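Local coordinates for type VI secretion system component (Escherichia coli O6, PDB 2P5Z), which probably forms part of the type VI secretion apparatus, with structural similarity to the bacteriophage T4 tail proteins gp27 and gp5, at residues Leu24-Asp29 and Lys54-Glu59; Lys95-Ser100 and Arg105-Leu110; Tyr409-Asp414 and Thr450-Ala455. All coordinates share one frame; numbering follows the deposited sequence.

Contact 1 of 3, residues Leu24-Asp29 and Lys54-Glu59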
loop_
_atom_site.group_PDB
_atom_site.type_symbol
_atom_site.label_atom_id
_atom_site.label_comp_id
_atom_site.label_asym_id
_atom_site.label_seq_id
_atom_site.Cartn_x
_atom_site.Cartn_y
_atom_site.Cartn_z
ATOM N N LEU A 24 -30.479 -22.895 11.825
ATOM C CA LEU A 24 -31.232 -21.858 11.136
ATOM C C LEU A 24 -32.583 -22.360 10.631
ATOM O O LEU A 24 -32.645 -23.257 9.784
ATOM C CB LEU A 24 -30.413 -21.272 9.978
ATOM C CG LEU A 24 -30.982 -20.014 9.331
ATOM C CD1 LEU A 24 -31.097 -18.873 10.354
ATOM C CD2 LEU A 24 -30.132 -19.601 8.154
ATOM N N GLN A 25 -33.660 -21.772 11.141
ATOM C CA GLN A 25 -34.992 -22.226 10.757
ATOM C C GLN A 25 -35.396 -21.646 9.419
ATOM O O GLN A 25 -36.075 -22.297 8.619
ATOM C CB GLN A 25 -36.009 -21.852 11.813
ATOM C CG GLN A 25 -35.677 -22.452 13.144
ATOM C CD GLN A 25 -36.877 -22.568 14.034
ATOM O OE1 GLN A 25 -37.151 -23.635 14.585
ATOM N NE2 GLN A 25 -37.621 -21.473 14.171
ATOM N N SER A 26 -34.971 -20.415 9.188
ATOM C CA SER A 26 -35.222 -19.743 7.933
ATOM C C SER A 26 -34.729 -20.567 6.758
ATOM O O SER A 26 -33.603 -21.054 6.777
ATOM C CB SER A 26 -34.541 -18.386 7.941
ATOM O OG SER A 26 -34.956 -17.634 9.062
ATOM N N PRO A 27 -35.602 -20.771 5.761
ATOM C CA PRO A 27 -35.276 -21.490 4.531
ATOM C C PRO A 27 -34.187 -20.766 3.772
ATOM O O PRO A 27 -34.194 -19.544 3.711
ATOM C CB PRO A 27 -36.584 -21.434 3.733
ATOM C CG PRO A 27 -37.372 -20.297 4.350
ATOM C CD PRO A 27 -37.005 -20.314 5.787
ATOM N N VAL A 28 -33.240 -21.505 3.216
ATOM C CA VAL A 28 -32.127 -20.871 2.534
ATOM C C VAL A 28 -32.085 -21.349 1.102
ATOM O O VAL A 28 -31.839 -22.527 0.827
ATOM C CB VAL A 28 -30.766 -21.168 3.242
ATOM C CG1 VAL A 28 -29.569 -20.757 2.367
ATOM C CG2 VAL A 28 -30.706 -20.474 4.591
ATOM N N ASP A 29 -32.317 -20.422 0.185
ATOM C CA ASP A 29 -32.342 -20.755 -1.220
ATOM C C ASP A 29 -31.249 -19.978 -1.966
ATOM O O ASP A 29 -31.345 -18.764 -2.132
ATOM C CB ASP A 29 -33.734 -20.457 -1.771
ATOM C CG ASP A 29 -33.947 -21.004 -3.163
ATOM O OD1 ASP A 29 -33.214 -21.947 -3.564
ATOM O OD2 ASP A 29 -34.863 -20.486 -3.859
ATOM N N LYS A 54 -38.067 -12.425 6.212
ATOM C CA LYS A 54 -37.627 -11.076 5.881
ATOM C C LYS A 54 -36.908 -10.372 7.038
ATOM O O LYS A 54 -36.733 -9.157 6.995
ATOM C CB LYS A 54 -38.814 -10.230 5.410
ATOM C CG LYS A 54 -39.658 -10.926 4.371
ATOM C CD LYS A 54 -40.282 -9.944 3.396
ATOM C CE LYS A 54 -41.371 -9.104 4.048
ATOM N NZ LYS A 54 -41.738 -7.974 3.147
ATOM N N ALA A 55 -36.491 -11.134 8.052
ATOM C CA ALA A 55 -35.799 -10.583 9.222
ATOM C C ALA A 55 -34.868 -11.591 9.888
ATOM O O ALA A 55 -34.899 -11.740 11.101
ATOM C CB ALA A 55 -36.809 -10.056 10.242
ATOM N N ILE A 56 -34.053 -12.296 9.102
ATOM C CA ILE A 56 -33.000 -13.132 9.671
ATOM C C ILE A 56 -32.041 -12.216 10.427
ATOM O O ILE A 56 -31.545 -11.226 9.866
ATOM C CB ILE A 56 -32.221 -13.895 8.597
ATOM C CG1 ILE A 56 -33.172 -14.700 7.706
ATOM C CG2 ILE A 56 -31.186 -14.810 9.238
ATOM C CD1 ILE A 56 -32.454 -15.649 6.758
ATOM N N ALA A 57 -31.841 -12.523 11.707
ATOM C CA ALA A 57 -31.010 -11.733 12.617
ATOM C C ALA A 57 -29.544 -12.211 12.593
ATOM O O ALA A 57 -29.287 -13.411 12.639
ATOM C CB ALA A 57 -31.581 -11.827 14.031
ATOM N N PRO A 58 -28.577 -11.272 12.532
ATOM C CA PRO A 58 -27.155 -11.647 12.456
ATOM C C PRO A 58 -26.715 -12.662 13.515
ATOM O O PRO A 58 -25.950 -13.583 13.204
ATOM C CB PRO A 58 -26.417 -10.308 12.619
ATOM C CG PRO A 58 -27.446 -9.328 13.053
ATOM C CD PRO A 58 -28.752 -9.813 12.505
ATOM N N GLU A 59 -27.256 -12.529 14.724
ATOM C CA GLU A 59 -26.946 -13.445 15.834
ATOM C C GLU A 59 -27.324 -14.908 15.570
ATOM O O GLU A 59 -26.701 -15.817 16.119
ATOM C CB GLU A 59 -27.547 -12.957 17.163
ATOM C CG GLU A 59 -28.885 -12.224 17.041
ATOM C CD GLU A 59 -28.711 -10.728 16.821
ATOM O OE1 GLU A 59 -29.160 -10.214 15.775
ATOM O OE2 GLU A 59 -28.092 -10.071 17.686
#
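No flat group takes part where Ser26 and Leu24 meet Ile56; the aliphatic branches of the isoleucine make the contact. Its longer branch lies against the serine, with Ile56 CD1 3.6 Å from Ser26 CB. One carbon back, Ile56 CG1 comes 3.7 Å from Ser26 OG, a van der Waals contact rather than a polar one. The hydroxyl itself is spent outside this pair, bonding to the carboxylate of Asp53. The shorter branch faces the leucine: Ile56 CG2 stands 4.2 Å from Leu24 CD1. This division follows from the first torsion of Ile56 (chi1 -54°), which sets CG1 beside the backbone N and swings CG2 anti to it.

Both segments are largely loop, in the strand-rich part of the chain that is probably the gp27-like one. Residues 24-29 lead from strand 18-21 into strand 29-38, and residues 54-59 lie between strands 44-51 and 65-70. Ile56 is buried, resting also on Phe49 and Ser51 of strand 44-51, and its backbone N is hydrogen-bonded to Tyr106 OH. Leu24 additionally touches Val61. Only 119 Å² is buried between the loops, counting both sides. On both sides of Ile56 the 54-59 loop meets the second subunit: Lys54, before it, forms a salt bridge with Asp334 of that chain, and Pro58, after it, packs on Tyr237 of the same chain.

Contact 2 of 3, residues Lys95-Ser100 and Arg105-Leu110; sequences KHLSSS and RYEVRL
Tyr106 brings the edge of its ring to one face of the His96 imidazole, the planes inclined at 51° and CE2 of Tyr106 3.5 Å from ND1 of His96. The first torsion of His96 (chi1 -175°) holds its ring anti to the backbone N, facing that edge. This is the closely fitted, buried face of the strand pair. The imidazole is held from its far corner, where His96 NE2 donates to Ser99 OG (2.9 Å) and weakly to Ser98 O; the tyrosine hydroxyl bonds to Asp53 O.

Between the backbones, Lys95 and Glu107 form a hydrogen-bonded pair joined both ways. Farther along, Leu97 N and Ser98 O both bond to Arg105, at its O (2.8 Å) and its N (2.9 Å) respectively. The two thus share Arg105 as partner, and Leu97 CB sits over the centre of the guanidinium, 3.8 Å from CZ of that arginine. Ser98 OG accepts a bond from Arg105 NH1 at 3.2 Å, slightly tilted from the guanidinium plane, while NE of the arginine is taken by Gln48.

The opposite face, which carries Lys95, Glu107, Ser98 and Arg105, is partly exposed; it is loosest at the Lys95-Glu107 end. Here the extended chains run side by side, but Lys95 NZ and Glu107 OE2 are 3.9 Å apart, a long salt bridge; Glu107 OE1 is held by Gln48. Lys95 and His96 also pair with a strand of a second subunit, carrying the sheet across the interface. The whole is an antiparallel beta hairpin interrupted by a classic beta bulge, with Leu97 and Ser98 both opposite Arg105.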
loop_
_atom_site.group_PDB
_atom_site.type_symbol
_atom_site.label_atom_id
_atom_site.label_comp_id
_atom_site.label_asym_id
_atom_site.label_seq_id
_atom_site.Cartn_x
_atom_site.Cartn_y
_atom_site.Cartn_z
ATOM N N LYS A 95 -24.986 -10.267 5.618
ATOM C CA LYS A 95 -25.581 -9.078 5.038
ATOM C C LYS A 95 -27.049 -9.301 4.719
ATOM O O LYS A 95 -27.405 -10.318 4.139
ATOM C CB LYS A 95 -24.844 -8.724 3.748
ATOM C CG LYS A 95 -23.530 -8.040 3.938
ATOM C CD LYS A 95 -22.706 -8.188 2.714
ATOM C CE LYS A 95 -21.638 -7.115 2.671
ATOM N NZ LYS A 95 -20.799 -7.352 1.464
ATOM N N HIS A 96 -27.906 -8.365 5.098
ATOM C CA HIS A 96 -29.245 -8.341 4.529
ATOM C C HIS A 96 -29.202 -7.378 3.337
ATOM O O HIS A 96 -28.943 -6.201 3.503
ATOM C CB HIS A 96 -30.260 -7.883 5.574
ATOM C CG HIS A 96 -31.695 -7.937 5.121
ATOM N ND1 HIS A 96 -32.741 -8.131 6.002
ATOM C CD2 HIS A 96 -32.261 -7.815 3.894
ATOM C CE1 HIS A 96 -33.882 -8.116 5.339
ATOM N NE2 HIS A 96 -33.618 -7.927 4.060
ATOM N N LEU A 97 -29.463 -7.876 2.139
ATOM C CA LEU A 97 -29.283 -7.069 0.926
ATOM C C LEU A 97 -30.509 -6.276 0.458
ATOM O O LEU A 97 -30.388 -5.112 0.118
ATOM C CB LEU A 97 -28.762 -7.946 -0.202
ATOM C CG LEU A 97 -27.316 -8.299 0.071
ATOM C CD1 LEU A 97 -26.795 -9.270 -0.941
ATOM C CD2 LEU A 97 -26.514 -7.016 0.058
ATOM N N SER A 98 -31.677 -6.906 0.426
ATOM C CA SER A 98 -32.911 -6.240 -0.021
ATOM C C SER A 98 -34.105 -7.024 0.456
ATOM O O SER A 98 -33.961 -8.123 0.984
ATOM C CB SER A 98 -32.983 -6.125 -1.556
ATOM O OG SER A 98 -32.848 -7.396 -2.161
ATOM N N SER A 99 -35.286 -6.466 0.241
ATOM C CA SER A 99 -36.520 -7.144 0.595
ATOM C C SER A 99 -37.569 -6.912 -0.455
ATOM O O SER A 99 -37.756 -5.805 -0.923
ATOM C CB SER A 99 -37.023 -6.647 1.942
ATOM O OG SER A 99 -36.179 -7.120 2.982
ATOM N N SER A 100 -38.258 -7.970 -0.839
ATOM C CA SER A 100 -39.417 -7.830 -1.703
ATOM C C SER A 100 -40.676 -7.915 -0.865
ATOM O O SER A 100 -40.637 -7.814 0.376
ATOM C CB SER A 100 -39.435 -8.931 -2.750
ATOM O OG SER A 100 -38.407 -8.736 -3.702
ATOM N N ARG A 105 -33.254 -10.901 0.380
ATOM C CA ARG A 105 -31.993 -11.376 -0.188
ATOM C C ARG A 105 -30.917 -11.204 0.882
ATOM O O ARG A 105 -30.895 -10.196 1.583
ATOM C CB ARG A 105 -31.676 -10.550 -1.430
ATOM C CG ARG A 105 -30.512 -10.994 -2.274
ATOM C CD ARG A 105 -30.558 -10.199 -3.558
ATOM N NE ARG A 105 -29.286 -9.556 -3.899
ATOM C CZ ARG A 105 -29.099 -8.235 -3.983
ATOM N NH1 ARG A 105 -30.098 -7.392 -3.752
ATOM N NH2 ARG A 105 -27.901 -7.758 -4.304
ATOM N N TYR A 106 -30.050 -12.199 1.026
ATOM C CA TYR A 106 -29.038 -12.180 2.075
ATOM C C TYR A 106 -27.702 -12.600 1.526
ATOM O O TYR A 106 -27.645 -13.275 0.498
ATOM C CB TYR A 106 -29.386 -13.125 3.234
ATOM C CG TYR A 106 -30.654 -12.762 3.960
ATOM C CD1 TYR A 106 -31.866 -13.378 3.637
ATOM C CD2 TYR A 106 -30.649 -11.798 4.965
ATOM C CE1 TYR A 106 -33.038 -13.044 4.296
ATOM C CE2 TYR A 106 -31.814 -11.454 5.630
ATOM C CZ TYR A 106 -33.012 -12.079 5.289
ATOM O OH TYR A 106 -34.181 -11.741 5.955
ATOM N N GLU A 107 -26.628 -12.222 2.221
ATOM C CA GLU A 107 -25.312 -12.759 1.895
ATOM C C GLU A 107 -24.566 -13.267 3.126
ATOM O O GLU A 107 -24.658 -12.680 4.204
ATOM C CB GLU A 107 -24.476 -11.731 1.135
ATOM C CG GLU A 107 -23.338 -12.353 0.347
ATOM C CD GLU A 107 -22.543 -11.329 -0.441
ATOM O OE1 GLU A 107 -23.020 -10.904 -1.512
ATOM O OE2 GLU A 107 -21.431 -10.958 -0.001
ATOM N N VAL A 108 -23.864 -14.385 2.974
ATOM C CA VAL A 108 -22.968 -14.838 4.017
ATOM C C VAL A 108 -21.568 -15.107 3.487
ATOM O O VAL A 108 -21.385 -15.484 2.321
ATOM C CB VAL A 108 -23.478 -16.096 4.771
ATOM C CG1 VAL A 108 -24.662 -15.751 5.681
ATOM C CG2 VAL A 108 -23.810 -17.232 3.798
ATOM N N ARG A 109 -20.577 -14.906 4.355
ATOM C CA ARG A 109 -19.214 -15.267 4.030
ATOM C C ARG A 109 -18.882 -16.566 4.738
ATOM O O ARG A 109 -19.081 -16.688 5.928
ATOM C CB ARG A 109 -18.251 -14.160 4.449
ATOM C CG ARG A 109 -16.785 -14.478 4.169
ATOM C CD ARG A 109 -15.963 -13.215 4.151
ATOM N NE ARG A 109 -15.828 -12.687 2.797
ATOM C CZ ARG A 109 -15.427 -11.456 2.515
ATOM N NH1 ARG A 109 -15.140 -10.622 3.492
ATOM N NH2 ARG A 109 -15.334 -11.055 1.261
ATOM N N LEU A 110 -18.395 -17.546 3.999
ATOM C CA LEU A 110 -18.067 -18.830 4.573
ATOM C C LEU A 110 -16.562 -19.032 4.474
ATOM O O LEU A 110 -15.981 -19.032 3.378
ATOM C CB LEU A 110 -18.803 -19.961 3.849
ATOM C CG LEU A 110 -18.345 -21.355 4.312
ATOM C CD1 LEU A 110 -18.826 -21.592 5.745
ATOM C CD2 LEU A 110 -18.827 -22.476 3.399
#

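Contact 3 of 3, residues Tyr409-Asp414 and Thr450-Ala455; sequences YRVNLD and TEVSIA
Val452 is the first residue of 450-455 to reach strand 409-412: its CG2 lies 3.8 Å from CG2 of Val411, methyl against methyl. With CG1 beside the backbone N (chi1 -70°), the other methyl of Val452 sits between N and the carbonyl carbon, and it is this one that does the touching. Ser453, next along, makes no contact with 409-414 and packs on Tyr465 of a second subunit. Ile454 meets Val411 again, tip to tip, with Ile454 CD1 4.1 Å from Val411 CG1. Val411 thus gives one methyl to each neighbour.

The two strands are not partners in the sheet. Strand 387-391 runs between them, and its Ala389 touches both Val411 and Val452; the closest CA atoms, those of Val411 and Val452, remain 8.6 Å apart. Such a meeting over an intervening strand is consistent with the curved five-stranded antiparallel sheet of an OB domain, probably the part resembling gp5. Leu427 and Val429 add to the apolar surroundings on the Val411 side, Ile466 and Pro464 on the other. All three touching residues are buried and no hydrogen bond crosses, so cohesion here rests on dispersion and the exclusion of water.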
loop_
_atom_site.group_PDB
_atom_site.type_symbol
_atom_site.label_atom_id
_atom_site.label_comp_id
_atom_site.label_asym_id
_atom_site.label_seq_id
_atom_site.Cartn_x
_atom_site.Cartn_y
_atom_site.Cartn_z
ATOM N N TYR A 409 21.699 -13.345 29.750
ATOM C CA TYR A 409 20.692 -13.162 30.794
ATOM C C TYR A 409 19.336 -13.682 30.330
ATOM O O TYR A 409 19.038 -13.646 29.137
ATOM C CB TYR A 409 20.537 -11.682 31.115
ATOM C CG TYR A 409 21.759 -11.022 31.703
ATOM C CD1 TYR A 409 22.706 -10.396 30.886
ATOM C CD2 TYR A 409 21.958 -10.997 33.081
ATOM C CE1 TYR A 409 23.827 -9.777 31.426
ATOM C CE2 TYR A 409 23.076 -10.383 33.631
ATOM C CZ TYR A 409 24.005 -9.770 32.801
ATOM O OH TYR A 409 25.112 -9.159 33.347
ATOM N N ARG A 410 18.515 -14.167 31.262
ATOM C CA ARG A 410 17.107 -14.434 30.953
ATOM C C ARG A 410 16.284 -13.222 31.339
ATOM O O ARG A 410 16.251 -12.806 32.498
ATOM C CB ARG A 410 16.544 -15.685 31.635
ATOM C CG ARG A 410 15.036 -15.841 31.398
ATOM C CD ARG A 410 14.493 -17.211 31.770
ATOM N NE ARG A 410 14.355 -17.386 33.215
ATOM C CZ ARG A 410 13.299 -17.003 33.933
ATOM N NH1 ARG A 410 12.263 -16.408 33.353
ATOM N NH2 ARG A 410 13.284 -17.212 35.244
ATOM N N VAL A 411 15.605 -12.662 30.352
ATOM C CA VAL A 411 14.963 -11.391 30.536
ATOM C C VAL A 411 13.456 -11.526 30.322
ATOM O O VAL A 411 12.996 -12.424 29.622
ATOM C CB VAL A 411 15.660 -10.348 29.653
ATOM C CG1 VAL A 411 14.902 -10.081 28.355
ATOM C CG2 VAL A 411 15.887 -9.109 30.438
ATOM N N ASN A 412 12.696 -10.661 30.972
ATOM C CA ASN A 412 11.251 -10.772 31.014
ATOM C C ASN A 412 10.659 -9.476 30.524
ATOM O O ASN A 412 11.025 -8.417 31.026
ATOM C CB ASN A 412 10.820 -10.984 32.457
ATOM C CG ASN A 412 9.436 -11.569 32.580
ATOM O OD1 ASN A 412 8.436 -10.935 32.211
ATOM N ND2 ASN A 412 9.361 -12.784 33.124
ATOM N N LEU A 413 9.742 -9.544 29.559
ATOM C CA LEU A 413 9.208 -8.307 28.955
ATOM C C LEU A 413 7.689 -8.071 29.003
ATOM O O LEU A 413 7.150 -7.320 28.204
ATOM C CB LEU A 413 9.831 -8.002 27.578
ATOM C CG LEU A 413 9.890 -8.836 26.298
ATOM C CD1 LEU A 413 11.340 -9.010 25.900
ATOM C CD2 LEU A 413 9.273 -10.166 26.434
ATOM N N ASP A 414 7.023 -8.692 29.969
ATOM C CA ASP A 414 5.627 -8.400 30.250
ATOM C C ASP A 414 5.579 -7.227 31.223
ATOM O O ASP A 414 6.431 -7.112 32.098
ATOM C CB ASP A 414 4.945 -9.634 30.848
ATOM C CG ASP A 414 3.467 -9.413 31.143
ATOM O OD1 ASP A 414 2.804 -8.640 30.411
ATOM O OD2 ASP A 414 2.963 -10.022 32.111
ATOM N N THR A 450 16.895 -5.395 37.293
ATOM C CA THR A 450 17.106 -4.143 36.596
ATOM C C THR A 450 16.399 -4.095 35.232
ATOM O O THR A 450 16.153 -5.132 34.603
ATOM C CB THR A 450 18.621 -3.895 36.433
ATOM O OG1 THR A 450 18.851 -2.893 35.435
ATOM C CG2 THR A 450 19.302 -5.161 36.004
ATOM N N GLU A 451 16.074 -2.882 34.792
ATOM C CA GLU A 451 15.357 -2.688 33.539
ATOM C C GLU A 451 16.310 -2.415 32.388
ATOM O O GLU A 451 17.126 -1.495 32.440
ATOM C CB GLU A 451 14.302 -1.586 33.659
ATOM C CG GLU A 451 13.075 -2.012 34.468
ATOM C CD GLU A 451 12.084 -0.871 34.727
ATOM O OE1 GLU A 451 12.130 0.153 34.003
ATOM O OE2 GLU A 451 11.255 -1.000 35.661
ATOM N N VAL A 452 16.209 -3.234 31.352
ATOM C CA VAL A 452 17.080 -3.089 30.197
ATOM C C VAL A 452 16.321 -2.744 28.919
ATOM O O VAL A 452 15.092 -2.803 28.868
ATOM C CB VAL A 452 17.882 -4.356 29.951
ATOM C CG1 VAL A 452 18.916 -4.529 31.048
ATOM C CG2 VAL A 452 16.949 -5.548 29.866
ATOM N N SER A 453 17.073 -2.375 27.890
ATOM C CA SER A 453 16.498 -2.115 26.588
ATOM C C SER A 453 16.921 -3.202 25.632
ATOM O O SER A 453 18.112 -3.502 25.514
ATOM C CB SER A 453 16.939 -0.759 26.070
ATOM O OG SER A 453 16.098 0.242 26.605
ATOM N N ILE A 454 15.941 -3.804 24.963
ATOM C CA ILE A 454 16.223 -4.845 23.986
ATOM C C ILE A 454 16.160 -4.304 22.551
ATOM O O ILE A 454 15.165 -3.695 22.134
ATOM C CB ILE A 454 15.284 -6.039 24.157
ATOM C CG1 ILE A 454 15.250 -6.461 25.625
ATOM C CG2 ILE A 454 15.737 -7.195 23.282
ATOM C CD1 ILE A 454 16.537 -7.100 26.083
ATOM N N ALA A 455 17.247 -4.508 21.821
ATOM C CA ALA A 455 17.355 -4.068 20.448
ATOM C C ALA A 455 17.507 -5.286 19.551
ATOM O O ALA A 455 17.761 -6.383 20.021
ATOM C CB ALA A 455 18.545 -3.128 20.273
#

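Overall arrangement
From the N terminus, contact 1 comes first, closing a loop of 24 residues that holds strands 29-38 and 44-51. Contact 2 opens only after it has closed and spans the short turn of the 85-99/104-111 hairpin. The two are in series, yet their centres are 10 Å apart and they touch: Lys54 NZ bonds to Ser100 O, so the 54-59 loop is tied to the hairpin end, and both contacts reach the second subunit. Contact 3 closes a later loop of 35 residues in the OB domain, its nearest atoms about 32 Å from contact 2 and about 33 Å from contact 1. None of the three loops crosses or encloses another.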